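Local coordinates for ATP-dependent RNA helicase HrpB (PDB 6EUD), which hydrolyses ATP to ADP and phosphate as a DEAH/RHA-type helicase that binds single-stranded RNA, at residues 728-733 / 753-758. Numbering follows the deposited sequence.
Sequences PALAVR and LVLELL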
loop_
_atom_site.group_PDB
_atom_site.type_symbol
_atom_site.label_atom_id
_atom_site.label_comp_id
_atom_site.label_asym_id
_atom_site.label_seq_id
_atom_site.Cartn_x
_atom_site.Cartn_y
_atom_site.Cartn_z
ATOM N N PRO A 728 -15.119 33.658 17.068
ATOM C CA PRO A 728 -14.676 35.040 16.859
ATOM C C PRO A 728 -15.283 35.963 17.918
ATOM O O PRO A 728 -16.487 35.865 18.224
ATOM C CB PRO A 728 -15.187 35.367 15.454
ATOM C CG PRO A 728 -16.357 34.431 15.259
ATOM C CD PRO A 728 -16.034 33.189 16.013
ATOM N N ALA A 729 -14.456 36.831 18.493
ATOM C CA ALA A 729 -14.917 37.638 19.614
ATOM C C ALA A 729 -14.945 39.125 19.280
ATOM O O ALA A 729 -14.191 39.624 18.446
ATOM C CB ALA A 729 -14.053 37.387 20.835
ATOM N N LEU A 730 -15.822 39.839 19.951
ATOM C CA LEU A 730 -15.934 41.266 19.734
ATOM C C LEU A 730 -16.044 41.994 21.067
ATOM O O LEU A 730 -17.076 41.910 21.742
ATOM C CB LEU A 730 -17.152 41.564 18.865
ATOM C CG LEU A 730 -17.298 43.006 18.410
ATOM C CD1 LEU A 730 -16.706 43.189 17.020
ATOM C CD2 LEU A 730 -18.743 43.379 18.452
ATOM N N ALA A 731 -14.983 42.704 21.447
ATOM C CA ALA A 731 -14.966 43.458 22.693
ATOM C C ALA A 731 -15.542 44.837 22.451
ATOM O O ALA A 731 -14.959 45.638 21.722
ATOM C CB ALA A 731 -13.567 43.546 23.241
ATOM N N VAL A 732 -16.698 45.110 23.047
ATOM C CA VAL A 732 -17.428 46.345 22.749
ATOM C C VAL A 732 -18.161 46.869 23.975
ATOM O O VAL A 732 -18.728 46.092 24.741
ATOM C CB VAL A 732 -18.460 46.133 21.598
ATOM C CG1 VAL A 732 -19.455 45.037 21.961
ATOM C CG2 VAL A 732 -19.194 47.416 21.278
ATOM N N ARG A 733 -18.156 48.181 24.170
ATOM C CA ARG A 733 -18.944 48.759 25.255
ATOM C C ARG A 733 -20.425 48.465 25.019
ATOM O O ARG A 733 -20.952 48.674 23.929
ATOM C CB ARG A 733 -18.699 50.261 25.370
ATOM C CG ARG A 733 -17.272 50.624 25.742
ATOM C CD ARG A 733 -17.055 52.128 25.694
ATOM N NE ARG A 733 -17.285 52.645 24.352
ATOM C CZ ARG A 733 -17.316 53.934 24.037
ATOM N NH1 ARG A 733 -17.124 54.856 24.973
ATOM N NH2 ARG A 733 -17.532 54.297 22.782
ATOM N N LEU A 753 -21.017 36.323 16.655
ATOM C CA LEU A 753 -19.868 36.860 17.376
ATOM C C LEU A 753 -20.045 36.707 18.881
ATOM O O LEU A 753 -21.115 36.957 19.424
ATOM C CB LEU A 753 -19.649 38.335 17.018
ATOM C CG LEU A 753 -19.234 38.541 15.565
ATOM C CD1 LEU A 753 -19.140 39.996 15.281
ATOM C CD2 LEU A 753 -17.892 37.874 15.294
ATOM N N VAL A 754 -19.000 36.281 19.564
ATOM C CA VAL A 754 -19.068 36.290 21.012
ATOM C C VAL A 754 -18.820 37.730 21.428
ATOM O O VAL A 754 -17.758 38.279 21.142
ATOM C CB VAL A 754 -18.045 35.332 21.679
ATOM C CG1 VAL A 754 -18.026 35.544 23.181
ATOM C CG2 VAL A 754 -18.362 33.873 21.348
ATOM N N LEU A 755 -19.818 38.339 22.065
ATOM C CA LEU A 755 -19.746 39.736 22.482
ATOM C C LEU A 755 -19.160 39.837 23.873
ATOM O O LEU A 755 -19.685 39.276 24.837
ATOM C CB LEU A 755 -21.126 40.395 22.475
ATOM C CG LEU A 755 -21.943 40.395 21.186
ATOM C CD1 LEU A 755 -23.230 41.202 21.384
ATOM C CD2 LEU A 755 -21.091 40.973 20.070
ATOM N N GLU A 756 -18.058 40.554 23.980
ATOM C CA GLU A 756 -17.529 40.857 25.290
ATOM C C GLU A 756 -17.998 42.252 25.666
ATOM O O GLU A 756 -17.384 43.260 25.325
ATOM C CB GLU A 756 -16.018 40.701 25.282
ATOM C CG GLU A 756 -15.614 39.228 25.016
ATOM C CD GLU A 756 -14.137 39.051 24.647
ATOM O OE1 GLU A 756 -13.590 39.878 23.885
ATOM O OE2 GLU A 756 -13.509 38.089 25.137
ATOM N N LEU A 757 -19.136 42.287 26.344
ATOM C CA LEU A 757 -19.824 43.526 26.657
ATOM C C LEU A 757 -19.170 44.238 27.822
ATOM O O LEU A 757 -19.028 43.682 28.907
ATOM C CB LEU A 757 -21.296 43.252 26.952
ATOM C CG LEU A 757 -22.054 42.700 25.745
ATOM C CD1 LEU A 757 -23.528 42.453 26.046
ATOM C CD2 LEU A 757 -21.901 43.675 24.593
ATOM N N LEU A 758 -18.776 45.479 27.585
ATOM C CA LEU A 758 -17.962 46.222 28.530
ATOM C C LEU A 758 -18.719 47.423 29.069
ATOM O O LEU A 758 -19.710 47.859 28.485
ATOM C CB LEU A 758 -16.661 46.668 27.859
ATOM C CG LEU A 758 -15.919 45.607 27.034
ATOM C CD1 LEU A 758 -14.896 46.270 26.120
ATOM C CD2 LEU A 758 -15.227 44.556 27.896
#
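Leu730 and Leu755 sit abreast on one face of a parallel beta pair, where strands 729-733 and 754-758 run side by side in the mixed sheet of the HrpB C-terminal region, remote from the ATP site. The pair illustrates how a sheet divides an apolar face from a more open one. Five backbone hydrogen bonds join the strands in the parallel pattern: Leu730 bonds to Val754 through its N and to Glu756 through its O, and Val732 likewise to Glu756 and Leu758. On the buried face, two leucine methyls meet, CD2 of Leu730 against CD2 of Leu755 at 3.7 Å, while Ile720 and Tyr710 also pack against Leu730. Two residues further along, chi1 of 58° in Val732 puts its CG1 alongside Leu757 CD2, 3.8 Å away. At the start of the paired region the side chains of Leu753 and Pro728 cross at about a right angle, Leu753 CD2 3.7 Å from Pro728 CB. The opposite face is more open: Ala731, Val754 and Glu756 are partly exposed, while Ala729 is buried. Here Glu756 OE1 passes 3.7 Å from Ala731 CB, near Ala729 CB too, and forms a salt bridge with NH2 of Arg721. Leu758 lays CG and CD1 along the Val732 backbone; an alanine here would probably uncover that backbone and take away the methyl beside Ala731 CB, for Leu758 CD1 rests 3.7 Å from Val732 N.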